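Local coordinates for protein putative oxidoreductase molybdopterin-binding subunit (PDB 4ZOH) that probably serves as the large catalytic subunit of a molybdenum hydroxylase of the xanthine dehydrogenase and aldehyde oxidase family, carrying the pterin cytosine dinucleotide cofactor, at residues A[153-158]-A[340-345]; A[258-263]-A[277-282]; A[299-304]-A[336-341]; A[407-412]-A[679-684]. All blocks are in the same frame, centred on the assembly; numbering follows the deposited sequence.

Interaction 1: A[153-158]-A[340-345]; sequences DTLINQ and IYFIER
Helix-on-sheet packing joins helix 336-353 to strand 149-161, an outermost strand of the five-stranded mixed sheet in the first molybdopterin-binding region of this xanthine dehydrogenase-like subunit. The two run roughly antiparallel, 142° between their directions, with short-segment axes 9.5 Å apart. Leu155 and Phe342 lie alongside with their side chains running opposite ways, Leu155 CB lying 3.7 Å from Phe342 CE1, while Leu155 CD1 reaches on to Arg345 CB at 3.8 Å. With CG anti to its own nitrogen (chi1 162°), Tyr341 extends toward the strand, where Tyr341 OH lies 2.8 Å from Ile156 O, at best a weak hydrogen bond. Arg345 CG packs over one face of this phenol ring, offset toward the rim, before the chain bends away and its guanidinium reaches Glu687 and Ile694 O. A leucine in place of Tyr341 would probably deprive the Asn157 amide and the Arg345 methylenes of the ring they pack on and leave Ile156 O without this weak partner. Asn157 OD1 turns to Gln617 NE2, whereas the other end of the amide, its plane 82° from that of the phenol, brings ND2 to 3.3 Å from Tyr341 CD2.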
loop_
_atom_site.group_PDB
_atom_site.type_symbol
_atom_site.label_atom_id
_atom_site.label_comp_id
_atom_site.label_asym_id
_atom_site.label_seq_id
_atom_site.Cartn_x
_atom_site.Cartn_y
_atom_site.Cartn_z
ATOM N N ASP A 153 57.397 -0.664 6.082
ATOM C CA ASP A 153 56.602 -1.882 6.252
ATOM C C ASP A 153 55.378 -1.844 5.297
ATOM O O ASP A 153 55.190 -0.902 4.547
ATOM C CB ASP A 153 56.127 -2.016 7.733
ATOM C CG ASP A 153 56.056 -3.429 8.182
ATOM O OD1 ASP A 153 56.348 -3.681 9.367
ATOM O OD2 ASP A 153 55.768 -4.320 7.358
ATOM N N THR A 154 54.595 -2.910 5.316
ATOM C CA THR A 154 53.351 -2.964 4.563
ATOM C C THR A 154 52.159 -3.094 5.546
ATOM O O THR A 154 52.106 -4.036 6.316
ATOM C CB THR A 154 53.443 -4.120 3.546
ATOM O OG1 THR A 154 54.409 -3.725 2.551
ATOM C CG2 THR A 154 52.099 -4.420 2.889
ATOM N N LEU A 155 51.251 -2.128 5.511
ATOM C CA LEU A 155 50.062 -2.137 6.376
ATOM C C LEU A 155 48.852 -2.502 5.554
ATOM O O LEU A 155 48.666 -1.961 4.478
ATOM C CB LEU A 155 49.841 -0.750 6.993
ATOM C CG LEU A 155 50.973 -0.082 7.751
ATOM C CD1 LEU A 155 50.543 1.297 8.230
ATOM C CD2 LEU A 155 51.441 -1.020 8.863
ATOM N N ILE A 156 48.032 -3.397 6.087
ATOM C CA ILE A 156 46.825 -3.798 5.499
ATOM C C ILE A 156 45.594 -3.247 6.268
ATOM O O ILE A 156 45.517 -3.311 7.522
ATOM C CB ILE A 156 46.752 -5.305 5.459
ATOM C CG1 ILE A 156 47.966 -5.839 4.683
ATOM C CG2 ILE A 156 45.368 -5.743 4.932
ATOM C CD1 ILE A 156 47.871 -7.301 4.286
ATOM N N ASN A 157 44.626 -2.750 5.489
ATOM C CA ASN A 157 43.318 -2.385 5.954
ATOM C C ASN A 157 42.394 -3.307 5.227
ATOM O O ASN A 157 42.150 -3.144 4.018
ATOM C CB ASN A 157 43.127 -0.885 5.688
ATOM C CG ASN A 157 41.884 -0.302 6.389
ATOM O OD1 ASN A 157 40.740 -0.639 6.015
ATOM N ND2 ASN A 157 42.099 0.663 7.347
ATOM N N GLN A 158 41.936 -4.331 5.925
ATOM C CA GLN A 158 41.336 -5.479 5.259
ATOM C C GLN A 158 39.932 -5.175 4.730
ATOM O O GLN A 158 39.300 -4.181 5.127
ATOM C CB GLN A 158 41.284 -6.697 6.193
ATOM C CG GLN A 158 40.115 -6.782 7.220
ATOM C CD GLN A 158 40.122 -5.761 8.385
ATOM O OE1 GLN A 158 40.660 -4.659 8.312
ATOM N NE2 GLN A 158 39.445 -6.138 9.474
ATOM N N ILE A 340 43.619 7.847 7.432
ATOM C CA ILE A 340 43.897 8.094 8.868
ATOM C C ILE A 340 44.513 6.846 9.563
ATOM O O ILE A 340 45.495 6.972 10.277
ATOM C CB ILE A 340 42.656 8.654 9.614
ATOM C CG1 ILE A 340 42.189 9.968 9.006
ATOM C CG2 ILE A 340 42.860 8.732 11.163
ATOM C CD1 ILE A 340 43.314 11.011 8.900
ATOM N N TYR A 341 43.997 5.642 9.306
ATOM C CA TYR A 341 44.567 4.442 9.874
ATOM C C TYR A 341 46.063 4.316 9.487
ATOM O O TYR A 341 46.917 4.017 10.358
ATOM C CB TYR A 341 43.812 3.223 9.390
ATOM C CG TYR A 341 44.501 1.858 9.540
ATOM C CD1 TYR A 341 44.493 1.167 10.739
ATOM C CD2 TYR A 341 45.125 1.223 8.428
ATOM C CE1 TYR A 341 45.114 -0.101 10.866
ATOM C CE2 TYR A 341 45.733 -0.029 8.548
ATOM C CZ TYR A 341 45.732 -0.705 9.763
ATOM O OH TYR A 341 46.322 -2.028 9.871
ATOM N N PHE A 342 46.357 4.502 8.175
ATOM C CA PHE A 342 47.722 4.480 7.715
ATOM C C PHE A 342 48.632 5.480 8.433
ATOM O O PHE A 342 49.632 5.026 8.998
ATOM C CB PHE A 342 47.809 4.556 6.167
ATOM C CG PHE A 342 47.255 3.296 5.459
ATOM C CD1 PHE A 342 47.565 2.052 5.898
ATOM C CD2 PHE A 342 46.417 3.415 4.365
ATOM C CE1 PHE A 342 47.079 0.912 5.247
ATOM C CE2 PHE A 342 45.939 2.303 3.702
ATOM C CZ PHE A 342 46.234 1.049 4.151
ATOM N N ILE A 343 48.306 6.781 8.455
ATOM C CA ILE A 343 49.169 7.731 9.105
ATOM C C ILE A 343 49.274 7.473 10.641
ATOM O O ILE A 343 50.365 7.585 11.207
ATOM C CB ILE A 343 48.848 9.218 8.776
ATOM C CG1 ILE A 343 49.992 10.145 9.256
ATOM C CG2 ILE A 343 47.472 9.702 9.296
ATOM C CD1 ILE A 343 51.366 9.802 8.664
ATOM N N GLU A 344 48.168 7.091 11.301
ATOM C CA GLU A 344 48.173 6.878 12.767
ATOM C C GLU A 344 48.896 5.611 13.167
ATOM O O GLU A 344 49.563 5.566 14.216
ATOM C CB GLU A 344 46.770 6.961 13.359
ATOM C CG GLU A 344 46.118 8.287 13.178
ATOM C CD GLU A 344 46.902 9.366 13.924
ATOM O OE1 GLU A 344 46.976 9.238 15.178
ATOM O OE2 GLU A 344 47.469 10.286 13.238
ATOM N N ARG A 345 48.888 4.599 12.324
ATOM C CA ARG A 345 49.747 3.476 12.581
ATOM C C ARG A 345 51.252 3.820 12.401
ATOM O O ARG A 345 52.096 3.483 13.253
ATOM C CB ARG A 345 49.363 2.323 11.693
ATOM C CG ARG A 345 47.981 1.705 12.030
ATOM C CD ARG A 345 48.000 1.025 13.392
ATOM N NE ARG A 345 48.954 -0.070 13.403
ATOM C CZ ARG A 345 50.042 -0.136 14.173
ATOM N NH1 ARG A 345 50.289 0.824 15.085
ATOM N NH2 ARG A 345 50.848 -1.210 14.063
#

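Interaction 2: A[258-263]-A[277-282]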
loop_
_atom_site.group_PDB
_atom_site.type_symbol
_atom_site.label_atom_id
_atom_site.label_comp_id
_atom_site.label_asym_id
_atom_site.label_seq_id
_atom_site.Cartn_x
_atom_site.Cartn_y
_atom_site.Cartn_z
ATOM N N LYS A 258 42.372 -1.988 1.339
ATOM C CA LYS A 258 43.514 -1.205 0.831
ATOM C C LYS A 258 44.821 -1.529 1.562
ATOM O O LYS A 258 44.816 -1.765 2.763
ATOM C CB LYS A 258 43.233 0.292 0.866
ATOM C CG LYS A 258 41.937 0.654 0.204
ATOM C CD LYS A 258 41.639 2.106 0.337
ATOM C CE LYS A 258 40.443 2.414 -0.553
ATOM N NZ LYS A 258 39.258 1.636 -0.011
ATOM N N LYS A 259 45.925 -1.536 0.822
ATOM C CA LYS A 259 47.278 -1.904 1.285
ATOM C C LYS A 259 48.223 -0.721 1.086
ATOM O O LYS A 259 48.270 -0.136 -0.034
ATOM C CB LYS A 259 47.791 -3.073 0.426
ATOM C CG LYS A 259 48.927 -3.888 1.045
ATOM C CD LYS A 259 49.546 -4.886 0.072
ATOM C CE LYS A 259 49.105 -6.262 0.428
ATOM N NZ LYS A 259 50.030 -7.186 -0.255
ATOM N N LEU A 260 48.976 -0.346 2.125
ATOM C CA LEU A 260 50.040 0.674 1.950
ATOM C C LEU A 260 51.430 0.086 2.174
ATOM O O LEU A 260 51.712 -0.438 3.276
ATOM C CB LEU A 260 49.834 1.895 2.846
ATOM C CG LEU A 260 50.817 3.012 2.596
ATOM C CD1 LEU A 260 50.521 3.702 1.270
ATOM C CD2 LEU A 260 50.692 4.023 3.734
ATOM N N LYS A 261 52.260 0.105 1.105
ATOM C CA LYS A 261 53.728 -0.165 1.175
ATOM C C LYS A 261 54.280 1.208 1.460
ATOM O O LYS A 261 54.107 2.137 0.633
ATOM C CB LYS A 261 54.303 -0.659 -0.158
ATOM C CG LYS A 261 53.479 -1.717 -0.920
ATOM C CD LYS A 261 53.824 -3.160 -0.538
ATOM C CE LYS A 261 53.278 -4.208 -1.506
ATOM N NZ LYS A 261 54.023 -4.193 -2.803
ATOM N N PHE A 262 54.872 1.396 2.649
ATOM C CA PHE A 262 55.262 2.780 3.054
ATOM C C PHE A 262 56.741 2.842 3.418
ATOM O O PHE A 262 57.343 1.842 3.770
ATOM C CB PHE A 262 54.367 3.351 4.200
ATOM C CG PHE A 262 54.733 2.835 5.583
ATOM C CD1 PHE A 262 55.781 3.426 6.329
ATOM C CD2 PHE A 262 54.075 1.742 6.120
ATOM C CE1 PHE A 262 56.161 2.910 7.565
ATOM C CE2 PHE A 262 54.419 1.245 7.367
ATOM C CZ PHE A 262 55.456 1.841 8.098
ATOM N N GLU A 263 57.307 4.036 3.382
ATOM C CA GLU A 263 58.580 4.240 3.997
ATOM C C GLU A 263 58.466 5.597 4.609
ATOM O O GLU A 263 58.027 6.537 3.953
ATOM C CB GLU A 263 59.733 4.142 2.958
ATOM C CG GLU A 263 60.996 4.954 3.290
ATOM C CD GLU A 263 62.176 4.701 2.338
ATOM O OE1 GLU A 263 63.341 4.556 2.831
ATOM O OE2 GLU A 263 61.948 4.629 1.103
ATOM N N GLY A 277 55.442 5.820 -0.928
ATOM C CA GLY A 277 55.237 4.420 -1.259
ATOM C C GLY A 277 54.041 4.185 -2.192
ATOM O O GLY A 277 53.664 5.046 -2.989
ATOM N N THR A 278 53.482 2.994 -2.091
ATOM C CA THR A 278 52.552 2.519 -3.057
ATOM C C THR A 278 51.254 2.125 -2.293
ATOM O O THR A 278 51.288 1.277 -1.371
ATOM C CB THR A 278 53.165 1.295 -3.755
ATOM O OG1 THR A 278 54.395 1.709 -4.374
ATOM C CG2 THR A 278 52.237 0.735 -4.792
ATOM N N LEU A 279 50.139 2.741 -2.690
ATOM C CA LEU A 279 48.785 2.341 -2.181
ATOM C C LEU A 279 48.091 1.427 -3.157
ATOM O O LEU A 279 47.802 1.851 -4.309
ATOM C CB LEU A 279 47.931 3.616 -1.910
ATOM C CG LEU A 279 46.490 3.345 -1.424
ATOM C CD1 LEU A 279 46.492 2.825 0.026
ATOM C CD2 LEU A 279 45.598 4.564 -1.612
ATOM N N ILE A 280 47.783 0.195 -2.760
ATOM C CA ILE A 280 46.969 -0.643 -3.637
ATOM C C ILE A 280 45.500 -0.900 -3.139
ATOM O O ILE A 280 45.285 -1.629 -2.113
ATOM C CB ILE A 280 47.639 -1.997 -3.906
ATOM C CG1 ILE A 280 48.933 -1.808 -4.730
ATOM C CG2 ILE A 280 46.716 -2.868 -4.745
ATOM C CD1 ILE A 280 49.854 -3.018 -4.651
ATOM N N ALA A 281 44.507 -0.408 -3.893
ATOM C CA ALA A 281 43.072 -0.551 -3.518
ATOM C C ALA A 281 42.360 -1.567 -4.387
ATOM O O ALA A 281 42.588 -1.615 -5.598
ATOM C CB ALA A 281 42.384 0.791 -3.574
ATOM N N ASN A 282 41.614 -2.483 -3.761
ATOM C CA ASN A 282 40.923 -3.542 -4.454
ATOM C C ASN A 282 39.452 -3.140 -4.808
ATOM O O ASN A 282 38.581 -3.083 -3.922
ATOM C CB ASN A 282 40.995 -4.814 -3.626
ATOM C CG ASN A 282 40.479 -6.014 -4.372
ATOM O OD1 ASN A 282 39.770 -5.850 -5.325
ATOM N ND2 ASN A 282 40.763 -7.212 -3.887
#
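Lys259 O receives two contacts from the strand opposite: Ile280 N donates to it at 2.8 Å, and the CA-H of Leu279 approaches the same oxygen. The return bond, from Lys259 N to Ile280 O, is 3.0 Å long. One hydrogen-bonded pair further on, Lys261 and Thr278 exchange the same two bonds, Lys261 N to Thr278 O being 2.9 Å with an N-H...O angle of 162°. This is the antiparallel pairing of a beta hairpin. Beside the backbone bonds, the side chains of Lys261 and Thr278 run alongside in one direction, CG of Lys261 4.1 Å from CB of Thr278; Ile280 shares their face, and NZ of Lys259 and NZ of Lys261 both form salt bridges with Glu112. The other face is more apolar. Leu260 CD1 meets Leu279 CB at 4.1 Å, and the stretched chain of Lys258 passes over Ala281, the lysine CG 3.8 Å from the methyl CB of Ala281. Bending only at its last torsion (chi4 64°), that lysine brings NZ to Glu294 and Glu338, so its buried charge probably does not lack for partners. Gly277 has backbone angles that suit a residue without CB, and a side chain there would collide with Lys261 O. On the Leu260 and Leu279 face the hairpin is covered by Phe342 of helix 336-353 and by Thr301 of helix 288-304; helix 111-114 lies against Ile280, and strands 149-161 and 313-321 continue the sheet beyond its two edges.

Interaction 3: A[299-304]-A[336-341]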
loop_
_atom_site.group_PDB
_atom_site.type_symbol
_atom_site.label_atom_id
_atom_site.label_comp_id
_atom_site.label_asym_id
_atom_site.label_seq_id
_atom_site.Cartn_x
_atom_site.Cartn_y
_atom_site.Cartn_z
ATOM N N LYS A 299 40.946 8.031 -3.668
ATOM C CA LYS A 299 41.457 9.343 -3.608
ATOM C C LYS A 299 41.375 9.942 -2.211
ATOM O O LYS A 299 42.332 10.608 -1.787
ATOM C CB LYS A 299 40.737 10.216 -4.607
ATOM C CG LYS A 299 41.015 9.680 -6.027
ATOM C CD LYS A 299 40.314 10.551 -7.039
ATOM C CE LYS A 299 40.193 9.861 -8.376
ATOM N NZ LYS A 299 39.662 10.978 -9.225
ATOM N N SER A 300 40.270 9.648 -1.505
ATOM C CA SER A 300 40.101 10.122 -0.119
ATOM C C SER A 300 41.185 9.519 0.760
ATOM O O SER A 300 41.811 10.258 1.540
ATOM C CB SER A 300 38.714 9.720 0.386
ATOM O OG SER A 300 37.776 10.489 -0.304
ATOM N N THR A 301 41.456 8.212 0.578
ATOM C CA THR A 301 42.489 7.563 1.331
ATOM C C THR A 301 43.871 8.254 1.143
ATOM O O THR A 301 44.530 8.620 2.149
ATOM C CB THR A 301 42.636 6.134 0.890
ATOM O OG1 THR A 301 41.383 5.469 1.029
ATOM C CG2 THR A 301 43.737 5.408 1.687
ATOM N N VAL A 302 44.287 8.466 -0.123
ATOM C CA VAL A 302 45.586 9.114 -0.389
ATOM C C VAL A 302 45.569 10.519 0.171
ATOM O O VAL A 302 46.484 10.914 0.885
ATOM C CB VAL A 302 46.030 9.181 -1.894
ATOM C CG1 VAL A 302 47.536 9.550 -1.980
ATOM C CG2 VAL A 302 45.857 7.845 -2.574
ATOM N N ARG A 303 44.533 11.279 -0.112
ATOM C CA ARG A 303 44.621 12.665 0.239
ATOM C C ARG A 303 44.636 12.914 1.768
ATOM O O ARG A 303 44.936 14.016 2.208
ATOM C CB ARG A 303 43.582 13.492 -0.503
ATOM C CG ARG A 303 42.156 13.438 0.028
ATOM C CD ARG A 303 41.212 13.664 -1.180
ATOM N NE ARG A 303 41.258 15.083 -1.497
ATOM C CZ ARG A 303 40.360 15.991 -1.138
ATOM N NH1 ARG A 303 39.234 15.646 -0.492
ATOM N NH2 ARG A 303 40.566 17.260 -1.480
ATOM N N MET A 304 44.304 11.903 2.569
ATOM C CA MET A 304 44.203 12.119 4.026
ATOM C C MET A 304 45.399 11.553 4.775
ATOM O O MET A 304 45.505 11.790 5.976
ATOM C CB MET A 304 42.893 11.544 4.651
ATOM C CG MET A 304 41.637 12.136 4.040
ATOM S SD MET A 304 41.422 13.897 4.226
ATOM C CE MET A 304 41.300 13.894 6.010
ATOM N N ARG A 336 38.371 7.533 3.981
ATOM C CA ARG A 336 39.047 8.310 5.046
ATOM C C ARG A 336 39.578 7.461 6.212
ATOM O O ARG A 336 40.691 7.745 6.697
ATOM C CB ARG A 336 38.215 9.473 5.509
ATOM C CG ARG A 336 38.147 10.593 4.503
ATOM C CD ARG A 336 36.851 10.609 3.717
ATOM N NE ARG A 336 35.762 10.943 4.601
ATOM C CZ ARG A 336 34.456 10.822 4.315
ATOM N NH1 ARG A 336 33.540 11.160 5.242
ATOM N NH2 ARG A 336 34.067 10.357 3.123
ATOM N N PRO A 337 38.844 6.371 6.613
ATOM C CA PRO A 337 39.364 5.513 7.666
ATOM C C PRO A 337 40.721 4.888 7.282
ATOM O O PRO A 337 41.650 4.788 8.146
ATOM C CB PRO A 337 38.318 4.402 7.774
ATOM C CG PRO A 337 37.079 5.050 7.350
ATOM C CD PRO A 337 37.431 6.024 6.293
ATOM N N GLU A 338 40.812 4.383 6.055
ATOM C CA GLU A 338 42.062 3.752 5.609
ATOM C C GLU A 338 43.250 4.732 5.694
ATOM O O GLU A 338 44.276 4.412 6.254
ATOM C CB GLU A 338 41.901 3.202 4.203
ATOM C CG GLU A 338 40.795 2.153 4.076
ATOM C CD GLU A 338 39.436 2.760 3.697
ATOM O OE1 GLU A 338 38.896 3.620 4.456
ATOM O OE2 GLU A 338 38.865 2.354 2.631
ATOM N N GLY A 339 43.073 5.916 5.163
ATOM C CA GLY A 339 44.110 6.964 5.151
ATOM C C GLY A 339 44.561 7.416 6.562
ATOM O O GLY A 339 45.755 7.450 6.813
ATOM N N ILE A 340 43.619 7.847 7.432
ATOM C CA ILE A 340 43.897 8.094 8.868
ATOM C C ILE A 340 44.513 6.846 9.563
ATOM O O ILE A 340 45.495 6.972 10.277
ATOM C CB ILE A 340 42.656 8.654 9.614
ATOM C CG1 ILE A 340 42.189 9.968 9.006
ATOM C CG2 ILE A 340 42.860 8.732 11.163
ATOM C CD1 ILE A 340 43.314 11.011 8.900
ATOM N N TYR A 341 43.997 5.642 9.306
ATOM C CA TYR A 341 44.567 4.442 9.874
ATOM C C TYR A 341 46.063 4.316 9.487
ATOM O O TYR A 341 46.917 4.017 10.358
ATOM C CB TYR A 341 43.812 3.223 9.390
ATOM C CG TYR A 341 44.501 1.858 9.540
ATOM C CD1 TYR A 341 44.493 1.167 10.739
ATOM C CD2 TYR A 341 45.125 1.223 8.428
ATOM C CE1 TYR A 341 45.114 -0.101 10.866
ATOM C CE2 TYR A 341 45.733 -0.029 8.548
ATOM C CZ TYR A 341 45.732 -0.705 9.763
ATOM O OH TYR A 341 46.322 -2.028 9.871
HETATM O O HOH W 1 35.324 9.607 0.473
#
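Thr301 lays its methyl CG2 against the backbone of helix 336-353, 3.6 Å from Gly339 N and 3.8 Å from Glu338 CB, the threonine and glutamate side chains crossing at about a right angle. The methyl takes this place because it stands anti to the backbone N, which leaves OG1 beside that nitrogen (chi1 -57°), within hydrogen-bonding reach of Gly335 O, its stronger partner, and of Asn297 O, which can only share or alternate for the one proton. Gly339 is what lets the helices come so close: the axes of the short segments approach to 7.2 Å at a crossing angle of -27°, and Thr301 and Gly339 have CA atoms 4.2 Å apart. A CB on Gly339 would run into Thr301 O, which instead receives a CA-H...O contact from the glycine CA at 3.5 Å. On one flank of this close point, Met304 and Arg336 run alongside, with CG to CG 3.8 Å, and Ile340 CD1 comes against Met304 O. Arg336 CD then passes Ser300 CB, and a water joins the two side chains, 2.7 Å from Ser300 OG and accepting from Arg336 NH2 in the guanidinium plane. The remaining guanidinium nitrogens are taken by Glu672 and Glu413. Aliphatic parts and backbone thus make the contact, while the charged ends find partners beyond it; with two acidic partners, and a water in its plane, the Arg336 guanidinium is probably held firmly in orientation, and the Arg336 side chain comes to about 6 Å from the pterin cytosine dinucleotide.

Interaction 4: A[407-412]-A[679-684]; sequences GVSSYI and TPTIIN
Asn684 reaches from helix 673-688 across to strand 405-412: its CB rests 4.0 Å from Gly407 CA and 3.8 Å from Val408 O, its CG lies 3.8 Å from the same oxygen, and at the tip ND2 donates to Val408 O at 2.9 Å. The bond is nearly straight at both ends, with the donor close to the C=O axis and the acceptor near the amide plane. CG sits beside the backbone N (chi1 -73°), which swings the amide toward the strand, while OD1 at the other corner accepts from Arg345 NH1. Gripped at both ends, the amide has a defined rotation. A leucine at Asn684 would probably leave Val408 O and Arg345 NH1 each short of a partner. One helical turn back, Thr681 places CG2 3.5 Å from Gly407 O and turns OG1 to Ala677 O; Ser409 OG lies 2.8 Å from that hydroxyl and 3.5 Å from Pro680 CG. Gly407 allows this closeness, since a CB on it would clash with Thr681 O and with the backbone of Asn684. The short-segment axes come within 5.8 Å and run nearly antiparallel, so the helix packs directly against an outermost strand of the four-stranded sheet that also holds strand 568-577. Small hydroxyl side chains and a glycine, rather than large apolar groups, fill this buried joint, and its polarity is met largely by fixed partners: backbone carbonyls of helix and strand, and the arginine of helix 336-353.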
loop_
_atom_site.group_PDB
_atom_site.type_symbol
_atom_site.label_atom_id
_atom_site.label_comp_id
_atom_site.label_asym_id
_atom_site.label_seq_id
_atom_site.Cartn_x
_atom_site.Cartn_y
_atom_site.Cartn_z
ATOM N N GLY A 407 46.115 3.233 23.838
ATOM C CA GLY A 407 46.397 3.595 22.464
ATOM C C GLY A 407 45.701 4.855 22.221
ATOM O O GLY A 407 44.617 5.116 22.799
ATOM N N VAL A 408 46.340 5.700 21.428
ATOM C CA VAL A 408 45.684 6.933 21.010
ATOM C C VAL A 408 45.753 7.063 19.495
ATOM O O VAL A 408 46.618 6.413 18.869
ATOM C CB VAL A 408 46.240 8.172 21.748
ATOM C CG1 VAL A 408 46.762 7.757 23.125
ATOM C CG2 VAL A 408 47.328 8.901 21.016
ATOM N N SER A 409 44.874 7.905 18.925
ATOM C CA SER A 409 45.078 8.357 17.563
ATOM C C SER A 409 44.354 9.671 17.406
ATOM O O SER A 409 43.411 10.018 18.143
ATOM C CB SER A 409 44.664 7.272 16.489
ATOM O OG SER A 409 43.253 7.203 16.417
ATOM N N SER A 410 44.831 10.435 16.461
ATOM C CA SER A 410 44.236 11.683 16.189
ATOM C C SER A 410 43.766 11.645 14.712
ATOM O O SER A 410 44.395 10.968 13.889
ATOM C CB SER A 410 45.287 12.704 16.379
ATOM O OG SER A 410 44.608 13.903 16.400
ATOM N N TYR A 411 42.646 12.287 14.398
ATOM C CA TYR A 411 42.131 12.167 13.067
ATOM C C TYR A 411 41.766 13.547 12.612
ATOM O O TYR A 411 41.519 14.461 13.422
ATOM C CB TYR A 411 40.904 11.177 13.015
ATOM C CG TYR A 411 39.646 11.791 13.542
ATOM C CD1 TYR A 411 38.814 12.525 12.708
ATOM C CD2 TYR A 411 39.322 11.729 14.957
ATOM C CE1 TYR A 411 37.669 13.164 13.211
ATOM C CE2 TYR A 411 38.162 12.327 15.459
ATOM C CZ TYR A 411 37.342 13.026 14.594
ATOM O OH TYR A 411 36.222 13.669 15.059
ATOM N N ILE A 412 41.732 13.701 11.299
ATOM C CA ILE A 412 41.038 14.839 10.676
ATOM C C ILE A 412 40.235 14.217 9.505
ATOM O O ILE A 412 40.521 13.081 9.156
ATOM C CB ILE A 412 42.023 15.945 10.264
ATOM C CG1 ILE A 412 41.246 17.187 9.859
ATOM C CG2 ILE A 412 43.093 15.437 9.283
ATOM C CD1 ILE A 412 41.863 18.525 10.203
ATOM N N THR A 679 39.515 2.527 14.778
ATOM C CA THR A 679 40.363 1.439 14.310
ATOM C C THR A 679 41.824 1.619 14.707
ATOM O O THR A 679 42.387 0.763 15.389
ATOM C CB THR A 679 40.215 1.231 12.769
ATOM O OG1 THR A 679 38.836 1.000 12.509
ATOM C CG2 THR A 679 40.925 -0.018 12.298
ATOM N N PRO A 680 42.471 2.683 14.269
ATOM C CA PRO A 680 43.877 2.759 14.726
ATOM C C PRO A 680 43.994 3.032 16.286
ATOM O O PRO A 680 45.011 2.675 16.881
ATOM C CB PRO A 680 44.380 4.044 14.049
ATOM C CG PRO A 680 43.184 4.890 13.857
ATOM C CD PRO A 680 42.082 3.876 13.466
ATOM N N THR A 681 43.010 3.725 16.887
ATOM C CA THR A 681 43.025 3.871 18.380
ATOM C C THR A 681 43.183 2.528 19.038
ATOM O O THR A 681 44.113 2.310 19.850
ATOM C CB THR A 681 41.780 4.565 18.938
ATOM O OG1 THR A 681 41.734 5.867 18.369
ATOM C CG2 THR A 681 41.927 4.795 20.526
ATOM N N ILE A 682 42.345 1.602 18.606
ATOM C CA ILE A 682 42.278 0.254 19.199
ATOM C C ILE A 682 43.519 -0.585 18.839
ATOM O O ILE A 682 44.071 -1.323 19.691
ATOM C CB ILE A 682 40.953 -0.491 18.840
ATOM C CG1 ILE A 682 39.694 0.184 19.497
ATOM C CG2 ILE A 682 41.109 -1.952 19.181
ATOM C CD1 ILE A 682 39.742 0.151 21.005
ATOM N N ILE A 683 43.916 -0.527 17.554
ATOM C CA ILE A 683 45.122 -1.218 17.153
ATOM C C ILE A 683 46.365 -0.637 17.930
ATOM O O ILE A 683 47.205 -1.411 18.352
ATOM C CB ILE A 683 45.385 -1.221 15.607
ATOM C CG1 ILE A 683 44.227 -1.929 14.837
ATOM C CG2 ILE A 683 46.752 -1.944 15.390
ATOM C CD1 ILE A 683 44.140 -3.450 15.152
ATOM N N ASN A 684 46.468 0.674 18.070
ATOM C CA ASN A 684 47.619 1.237 18.802
ATOM C C ASN A 684 47.652 0.706 20.238
ATOM O O ASN A 684 48.705 0.219 20.702
ATOM C CB ASN A 684 47.620 2.759 18.737
ATOM C CG ASN A 684 48.019 3.267 17.360
ATOM O OD1 ASN A 684 48.340 2.441 16.510
ATOM N ND2 ASN A 684 47.976 4.624 17.111
#

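Overall arrangement
Helix 336-353 ties the four contacts together. Interactions 1 and 3 share Ile340 and Tyr341 on it, their centres 10 Å apart. Interaction 2, nested in the chain within the loop closed by interaction 1, lies 9 Å from it in the same five-stranded sheet; interaction 3 follows in the chain, linked to it by the Lys258 to Glu338 salt bridge. Interaction 4 comes last and belongs to a different sheet, 11 Å from interaction 1, joined through Glu344 to Ser410 and Arg345 to Asn684, and 14 Å from interaction 3, whose Ile340 and Met304 meet Ile412; it does not touch interaction 2. The helix thus sits between the sheets of the earlier and later molybdopterin-binding regions.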